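PDB 4WXJ: glutamate receptor IIB from Drosophila melanogaster, which is probably a glutamate-gated cation channel subunit of the postsynaptic muscle membrane, represented by its ligand-binding domain with glutamate bound. Local coordinates for residues R83-C95 with G227-L240. Sequence-based numbering, arbitrary orientation.
Sequences RQLIDNNAQIGIC and GIAVPLNADFRSNL
With CG1 turned beside the backbone N (chi1 -69°) and the chain extended beyond it, Ile92 sends CD1 to meet Leu240 CD1 tip to tip at 3.9 Å, while its other branch, anti to the backbone N, sets CG2 3.6 Å from Ile228 CG2. Phe236, at the N-cap position of helix 237-250, holds its ring in the position between backbone N and carbonyl carbon (chi1 55°). Its rim thereby turns to the backbone of 83-95: Gln91 O lies near the ring plane, 3.2 Å from Phe236 CZ, and Pro231 CD packs against the same oxygen. Gln91 CB touches CZ as well, while its OE1 accepts a hydrogen bond from the backbone N of Thr12 on strand 10-15. Next to this cluster the backbones meet in a single antiparallel hydrogen-bonded pair, where Gly93 N donates to Ala229 O at 2.7 Å and Ala229 N returns a bond of 2.8 Å to Gly93 O. This pairing joins strand 92-93, which lies beside strand 10-15 in a parallel sheet, to the last part of strand 214-230, within the periplasmic-binding-protein-like fold of the ionotropic glutamate receptor ligand-binding domain. The side chain of Ala229 is about 7 Å from that of Arg103, which binds L-glutamate. On the side of helix 80-86, Leu85 spreads its two methyls along 229-231: CD1 presses on Ala229 CB at 3.3 Å, closer than usual carbon contact, and CD2 packs on Pro231 CD, the two side chains crossing at about a right angle. Cutting Leu85 back to an alanine removes both methyls and is likely to open a gap beside Ala229 and leave Pro231 CD without this apolar partner. Just past the Gly93-Ala229 pair, Ile94 CD1 rests 3.9 Å from Ile228 CG1, and helix 42-54 touches both isoleucines.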
ATOM      1  N   ARG A  83      -6.251   0.469 -13.278  1.00 31.04           N
ATOM      2  CA  ARG A  83      -7.227   0.495 -14.367  1.00 32.17           C
ATOM      3  C   ARG A  83      -7.351   1.891 -14.978  1.00 28.31           C
ATOM      4  O   ARG A  83      -7.395   2.035 -16.201  1.00 30.68           O
ATOM      5  CB  ARG A  83      -8.596   0.018 -13.874  1.00 38.97           C
ATOM      6  CG  ARG A  83      -9.693   0.031 -14.940  1.00 37.05           C
ATOM      7  CD  ARG A  83      -9.335  -0.841 -16.137  1.00 44.25           C
ATOM      8  NE  ARG A  83     -10.385  -0.845 -17.155  1.00 38.12           N
ATOM      9  CZ  ARG A  83     -11.462  -1.626 -17.128  1.00 41.39           C
ATOM     10  NH1 ARG A  83     -11.656  -2.477 -16.128  1.00 41.05           N
ATOM     11  NH2 ARG A  83     -12.355  -1.551 -18.105  1.00 46.72           N
ATOM     12  N   GLN A  84      -7.405   2.913 -14.129  1.00 29.45           N
ATOM     13  CA  GLN A  84      -7.541   4.289 -14.598  1.00 27.91           C
ATOM     14  C   GLN A  84      -6.354   4.717 -15.456  1.00 35.15           C
ATOM     15  O   GLN A  84      -6.496   5.542 -16.358  1.00 38.83           O
ATOM     16  CB  GLN A  84      -7.690   5.245 -13.414  1.00 27.58           C
ATOM     17  CG  GLN A  84      -8.917   4.989 -12.566  1.00 36.35           C
ATOM     18  CD  GLN A  84     -10.198   5.048 -13.370  1.00 46.25           C
ATOM     19  OE1 GLN A  84     -10.467   6.032 -14.058  1.00 45.24           O
ATOM     20  NE2 GLN A  84     -10.991   3.984 -13.301  1.00 39.94           N
ATOM     21  N   LEU A  85      -5.186   4.152 -15.171  1.00 30.08           N
ATOM     22  CA  LEU A  85      -3.985   4.459 -15.938  1.00 39.08           C
ATOM     23  C   LEU A  85      -3.993   3.735 -17.282  1.00 31.74           C
ATOM     24  O   LEU A  85      -3.604   4.302 -18.303  1.00 32.46           O
ATOM     25  CB  LEU A  85      -2.736   4.084 -15.137  1.00 27.88           C
ATOM     26  CG  LEU A  85      -2.393   5.052 -14.003  1.00 33.18           C
ATOM     27  CD1 LEU A  85      -1.519   4.379 -12.967  1.00 39.11           C
ATOM     28  CD2 LEU A  85      -1.699   6.284 -14.557  1.00 38.08           C
ATOM     29  N   ILE A  86      -4.443   2.483 -17.276  1.00 27.57           N
ATOM     30  CA  ILE A  86      -4.536   1.696 -18.502  1.00 34.91           C
ATOM     31  C   ILE A  86      -5.511   2.347 -19.481  1.00 34.86           C
ATOM     32  O   ILE A  86      -5.250   2.405 -20.682  1.00 39.75           O
ATOM     33  CB  ILE A  86      -4.984   0.248 -18.208  1.00 36.51           C
ATOM     34  CG1 ILE A  86      -3.901  -0.487 -17.416  1.00 36.87           C
ATOM     35  CG2 ILE A  86      -5.268  -0.512 -19.507  1.00 37.57           C
ATOM     36  CD1 ILE A  86      -4.354  -1.807 -16.819  1.00 34.94           C
ATOM     37  N   ASP A  87      -6.630   2.838 -18.958  1.00 39.56           N
ATOM     38  CA  ASP A  87      -7.641   3.500 -19.778  1.00 39.90           C
ATOM     39  C   ASP A  87      -7.321   4.981 -20.001  1.00 47.16           C
ATOM     40  O   ASP A  87      -8.131   5.719 -20.564  1.00 46.25           O
ATOM     41  CB  ASP A  87      -9.022   3.358 -19.131  1.00 34.05           C
ATOM     42  CG  ASP A  87      -9.450   1.909 -18.980  1.00 40.28           C
ATOM     43  OD1 ASP A  87      -8.837   1.033 -19.628  1.00 38.66           O
ATOM     44  OD2 ASP A  87     -10.407   1.646 -18.219  1.00 42.83           O
ATOM     45  N   ASN A  88      -6.145   5.407 -19.551  1.00 43.57           N
ATOM     46  CA  ASN A  88      -5.682   6.783 -19.730  1.00 44.53           C
ATOM     47  C   ASN A  88      -6.643   7.839 -19.174  1.00 46.46           C
ATOM     48  O   ASN A  88      -6.594   9.002 -19.575  1.00 50.37           O
ATOM     49  CB  ASN A  88      -5.419   7.059 -21.216  1.00 56.84           C
ATOM     50  CG  ASN A  88      -4.239   6.273 -21.751  1.00 65.24           C
ATOM     51  OD1 ASN A  88      -4.400   5.192 -22.318  1.00 72.13           O
ATOM     52  ND2 ASN A  88      -3.039   6.814 -21.570  1.00 62.63           N
ATOM     53  N   ASN A  89      -7.509   7.436 -18.249  1.00 36.38           N
ATOM     54  CA  ASN A  89      -8.362   8.388 -17.545  1.00 35.13           C
ATOM     55  C   ASN A  89      -7.557   9.195 -16.531  1.00 41.15           C
ATOM     56  O   ASN A  89      -8.016  10.223 -16.030  1.00 47.56           O
ATOM     57  CB  ASN A  89      -9.512   7.667 -16.839  1.00 46.05           C
ATOM     58  CG  ASN A  89     -10.518   7.082 -17.811  1.00 39.96           C
ATOM     59  OD1 ASN A  89     -10.547   7.444 -18.987  1.00 45.08           O
ATOM     60  ND2 ASN A  89     -11.358   6.178 -17.320  1.00 40.08           N
ATOM     61  N   ALA A  90      -6.356   8.712 -16.230  1.00 35.11           N
ATOM     62  CA  ALA A  90      -5.435   9.408 -15.344  1.00 33.50           C
ATOM     63  C   ALA A  90      -4.018   9.277 -15.885  1.00 35.24           C
ATOM     64  O   ALA A  90      -3.690   8.295 -16.552  1.00 34.62           O
ATOM     65  CB  ALA A  90      -5.524   8.857 -13.933  1.00 28.61           C
ATOM     66  N   GLN A  91      -3.188  10.276 -15.600  1.00 26.88           N
ATOM     67  CA  GLN A  91      -1.811  10.302 -16.079  1.00 31.79           C
ATOM     68  C   GLN A  91      -0.839   9.893 -14.972  1.00 31.40           C
ATOM     69  O   GLN A  91       0.293   9.490 -15.243  1.00 26.01           O
ATOM     70  CB  GLN A  91      -1.456  11.696 -16.604  1.00 33.88           C
ATOM     71  CG  GLN A  91      -2.233  12.116 -17.846  1.00 46.09           C
ATOM     72  CD  GLN A  91      -3.700  12.392 -17.563  1.00 51.40           C
ATOM     73  OE1 GLN A  91      -4.037  13.125 -16.632  1.00 54.07           O
ATOM     74  NE2 GLN A  91      -4.580  11.800 -18.364  1.00 52.26           N
ATOM     75  N   ILE A  92      -1.295  10.005 -13.728  1.00 34.32           N
ATOM     76  CA  ILE A  92      -0.471   9.695 -12.566  1.00 29.24           C
ATOM     77  C   ILE A  92      -1.292   8.930 -11.529  1.00 22.43           C
ATOM     78  O   ILE A  92      -2.416   9.314 -11.211  1.00 28.73           O
ATOM     79  CB  ILE A  92       0.112  10.984 -11.936  1.00 25.55           C
ATOM     80  CG1 ILE A  92       1.149  11.604 -12.880  1.00 31.84           C
ATOM     81  CG2 ILE A  92       0.745  10.688 -10.579  1.00 29.51           C
ATOM     82  CD1 ILE A  92       1.661  12.964 -12.447  1.00 33.80           C
ATOM     83  N   GLY A  93      -0.721   7.840 -11.018  1.00 26.88           N
ATOM     84  CA  GLY A  93      -1.345   7.045  -9.974  1.00 29.57           C
ATOM     85  C   GLY A  93      -0.436   6.955  -8.763  1.00 21.26           C
ATOM     86  O   GLY A  93       0.743   6.628  -8.898  1.00 23.35           O
ATOM     87  N   ILE A  94      -0.971   7.249  -7.580  1.00 27.03           N
ATOM     88  CA  ILE A  94      -0.146   7.293  -6.375  1.00 25.91           C
ATOM     89  C   ILE A  94      -0.902   6.962  -5.088  1.00 25.97           C
ATOM     90  O   ILE A  94      -2.071   7.313  -4.921  1.00 28.13           O
ATOM     91  CB  ILE A  94       0.511   8.683  -6.207  1.00 24.02           C
ATOM     92  CG1 ILE A  94       1.444   8.690  -4.988  1.00 17.26           C
ATOM     93  CG2 ILE A  94      -0.556   9.771  -6.090  1.00 21.45           C
ATOM     94  CD1 ILE A  94       2.314   9.928  -4.879  1.00 25.08           C
ATOM     95  N   CYS A  95      -0.187   6.276  -4.199  1.00 20.54           N
ATOM     96  CA  CYS A  95      -0.586   5.988  -2.821  1.00 19.53           C
ATOM     97  C   CYS A  95       0.503   5.063  -2.292  1.00 22.70           C
ATOM     98  O   CYS A  95       1.636   5.118  -2.770  1.00 23.69           O
ATOM     99  CB  CYS A  95      -1.966   5.333  -2.723  1.00 17.23           C
ATOM    100  SG  CYS A  95      -2.102   3.741  -3.566  1.00 28.11           S
ATOM    101  N   GLY A 227       6.043   3.144  -5.751  1.00 20.02           N
ATOM    102  CA  GLY A 227       6.372   3.958  -6.905  1.00 18.05           C
ATOM    103  C   GLY A 227       5.145   4.669  -7.441  1.00 17.22           C
ATOM    104  O   GLY A 227       4.016   4.219  -7.239  1.00 18.62           O
ATOM    105  N   ILE A 228       5.366   5.791  -8.115  1.00 15.59           N
ATOM    106  CA  ILE A 228       4.289   6.480  -8.806  1.00 22.87           C
ATOM    107  C   ILE A 228       4.024   5.770 -10.125  1.00 11.99           C
ATOM    108  O   ILE A 228       4.938   5.572 -10.927  1.00 17.10           O
ATOM    109  CB  ILE A 228       4.623   7.963  -9.060  1.00 30.22           C
ATOM    110  CG1 ILE A 228       4.707   8.713  -7.726  1.00 31.34           C
ATOM    111  CG2 ILE A 228       3.570   8.597  -9.975  1.00 22.30           C
ATOM    112  CD1 ILE A 228       5.062  10.187  -7.851  1.00 33.76           C
ATOM    113  N   ALA A 229       2.772   5.386 -10.342  1.00 20.32           N
ATOM    114  CA  ALA A 229       2.388   4.686 -11.560  1.00 24.94           C
ATOM    115  C   ALA A 229       2.024   5.681 -12.659  1.00 25.92           C
ATOM    116  O   ALA A 229       1.327   6.666 -12.409  1.00 22.17           O
ATOM    117  CB  ALA A 229       1.224   3.748 -11.286  1.00 24.48           C
ATOM    118  N   VAL A 230       2.511   5.418 -13.868  1.00 24.56           N
ATOM    119  CA  VAL A 230       2.166   6.214 -15.038  1.00 30.46           C
ATOM    120  C   VAL A 230       1.926   5.287 -16.228  1.00 36.17           C
ATOM    121  O   VAL A 230       2.381   4.143 -16.220  1.00 32.35           O
ATOM    122  CB  VAL A 230       3.271   7.233 -15.389  1.00 24.48           C
ATOM    123  CG1 VAL A 230       3.500   8.193 -14.229  1.00 37.21           C
ATOM    124  CG2 VAL A 230       4.570   6.520 -15.760  1.00 28.72           C
ATOM    125  N   PRO A 231       1.211   5.774 -17.256  1.00 37.78           N
ATOM    126  CA  PRO A 231       0.983   4.941 -18.442  1.00 39.31           C
ATOM    127  C   PRO A 231       2.293   4.516 -19.093  1.00 27.24           C
ATOM    128  O   PRO A 231       3.273   5.257 -19.020  1.00 32.49           O
ATOM    129  CB  PRO A 231       0.178   5.857 -19.371  1.00 41.95           C
ATOM    130  CG  PRO A 231      -0.433   6.874 -18.474  1.00 48.80           C
ATOM    131  CD  PRO A 231       0.557   7.088 -17.375  1.00 44.57           C
ATOM    132  N   LEU A 232       2.309   3.335 -19.704  1.00 26.94           N
ATOM    133  CA  LEU A 232       3.514   2.810 -20.337  1.00 37.85           C
ATOM    134  C   LEU A 232       4.108   3.802 -21.330  1.00 50.72           C
ATOM    135  O   LEU A 232       3.401   4.348 -22.179  1.00 47.68           O
ATOM    136  CB  LEU A 232       3.212   1.482 -21.038  1.00 30.27           C
ATOM    137  CG  LEU A 232       3.132   0.263 -20.117  1.00 37.87           C
ATOM    138  CD1 LEU A 232       2.464  -0.904 -20.822  1.00 35.19           C
ATOM    139  CD2 LEU A 232       4.521  -0.137 -19.626  1.00 30.27           C
ATOM    140  N   ASN A 233       5.410   4.038 -21.197  1.00 56.83           N
ATOM    141  CA  ASN A 233       6.149   4.918 -22.095  1.00 62.78           C
ATOM    142  C   ASN A 233       5.642   6.358 -22.067  1.00 58.55           C
ATOM    143  O   ASN A 233       5.657   7.049 -23.086  1.00 66.28           O
ATOM    144  CB  ASN A 233       6.094   4.371 -23.523  1.00 70.21           C
ATOM    145  CG  ASN A 233       6.555   2.930 -23.607  1.00 72.67           C
ATOM    146  OD1 ASN A 233       7.579   2.560 -23.029  1.00 68.34           O
ATOM    147  ND2 ASN A 233       5.797   2.103 -24.318  1.00 74.08           N
ATOM    148  N   ALA A 234       5.198   6.808 -20.899  1.00 48.17           N
ATOM    149  CA  ALA A 234       4.816   8.203 -20.716  1.00 43.80           C
ATOM    150  C   ALA A 234       6.061   9.082 -20.760  1.00 46.18           C
ATOM    151  O   ALA A 234       7.105   8.720 -20.217  1.00 36.67           O
ATOM    152  CB  ALA A 234       4.073   8.390 -19.405  1.00 39.17           C
ATOM    153  N   ASP A 235       5.947  10.239 -21.405  1.00 39.11           N
ATOM    154  CA  ASP A 235       7.100  11.107 -21.626  1.00 43.92           C
ATOM    155  C   ASP A 235       7.468  11.932 -20.391  1.00 43.96           C
ATOM    156  O   ASP A 235       8.491  12.616 -20.382  1.00 40.93           O
ATOM    157  CB  ASP A 235       6.835  12.041 -22.808  1.00 46.66           C
ATOM    158  CG  ASP A 235       5.705  13.017 -22.542  1.00 57.66           C
ATOM    159  OD1 ASP A 235       4.773  12.662 -21.789  1.00 59.54           O
ATOM    160  OD2 ASP A 235       5.749  14.140 -23.084  1.00 71.11           O
ATOM    161  N   PHE A 236       6.633  11.864 -19.356  1.00 38.87           N
ATOM    162  CA  PHE A 236       6.875  12.605 -18.120  1.00 37.96           C
ATOM    163  C   PHE A 236       7.294  11.673 -16.981  1.00 36.63           C
ATOM    164  O   PHE A 236       7.284  12.062 -15.812  1.00 33.88           O
ATOM    165  CB  PHE A 236       5.627  13.399 -17.724  1.00 33.11           C
ATOM    166  CG  PHE A 236       4.388  12.562 -17.599  1.00 43.95           C
ATOM    167  CD1 PHE A 236       4.053  11.970 -16.394  1.00 38.52           C
ATOM    168  CD2 PHE A 236       3.554  12.373 -18.689  1.00 45.88           C
ATOM    169  CE1 PHE A 236       2.912  11.202 -16.278  1.00 40.83           C
ATOM    170  CE2 PHE A 236       2.412  11.606 -18.577  1.00 44.96           C
ATOM    171  CZ  PHE A 236       2.091  11.020 -17.371  1.00 41.89           C
ATOM    172  N   ARG A 237       7.665  10.444 -17.330  1.00 26.26           N
ATOM    173  CA  ARG A 237       8.123   9.472 -16.345  1.00 29.73           C
ATOM    174  C   ARG A 237       9.468   9.890 -15.758  1.00 20.60           C
ATOM    175  O   ARG A 237       9.627   9.966 -14.539  1.00 24.68           O
ATOM    176  CB  ARG A 237       8.232   8.082 -16.976  1.00 24.92           C
ATOM    177  CG  ARG A 237       8.781   7.006 -16.045  1.00 35.00           C
ATOM    178  CD  ARG A 237       8.856   5.662 -16.749  1.00 28.58           C
ATOM    179  NE  ARG A 237       9.667   5.733 -17.964  1.00 31.94           N
ATOM    180  CZ  ARG A 237      10.979   5.516 -18.017  1.00 29.11           C
ATOM    181  NH1 ARG A 237      11.661   5.189 -16.927  1.00 23.36           N
ATOM    182  NH2 ARG A 237      11.613   5.610 -19.177  1.00 41.91           N
ATOM    183  N   SER A 238      10.430  10.158 -16.637  1.00 28.55           N
ATOM    184  CA  SER A 238      11.768  10.562 -16.222  1.00 27.43           C
ATOM    185  C   SER A 238      11.724  11.870 -15.446  1.00 32.74           C
ATOM    186  O   SER A 238      12.447  12.048 -14.467  1.00 33.38           O
ATOM    187  CB  SER A 238      12.684  10.710 -17.438  1.00 36.01           C
ATOM    188  OG  SER A 238      12.843   9.472 -18.110  1.00 43.80           O
ATOM    189  N   ASN A 239      10.874  12.786 -15.895  1.00 36.58           N
ATOM    190  CA  ASN A 239      10.712  14.067 -15.225  1.00 39.63           C
ATOM    191  C   ASN A 239      10.251  13.872 -13.780  1.00 33.68           C
ATOM    192  O   ASN A 239      10.733  14.546 -12.871  1.00 36.15           O
ATOM    193  CB  ASN A 239       9.723  14.943 -15.997  1.00 51.28           C
ATOM    194  CG  ASN A 239       9.432  16.257 -15.300  1.00 61.08           C
ATOM    195  OD1 ASN A 239       8.287  16.704 -15.258  1.00 68.53           O
ATOM    196  ND2 ASN A 239      10.466  16.882 -14.746  1.00 60.97           N
ATOM    197  N   LEU A 240       9.332  12.936 -13.571  1.00 26.60           N
ATOM    198  CA  LEU A 240       8.863  12.621 -12.225  1.00 26.62           C
ATOM    199  C   LEU A 240       9.951  11.927 -11.404  1.00 27.54           C
ATOM    200  O   LEU A 240      10.113  12.202 -10.215  1.00 26.33           O
ATOM    201  CB  LEU A 240       7.614  11.739 -12.284  1.00 30.79           C
ATOM    202  CG  LEU A 240       6.292  12.429 -12.632  1.00 26.54           C
ATOM    203  CD1 LEU A 240       5.201  11.398 -12.877  1.00 30.17           C
ATOM    204  CD2 LEU A 240       5.867  13.387 -11.529  1.00 32.60           C
TER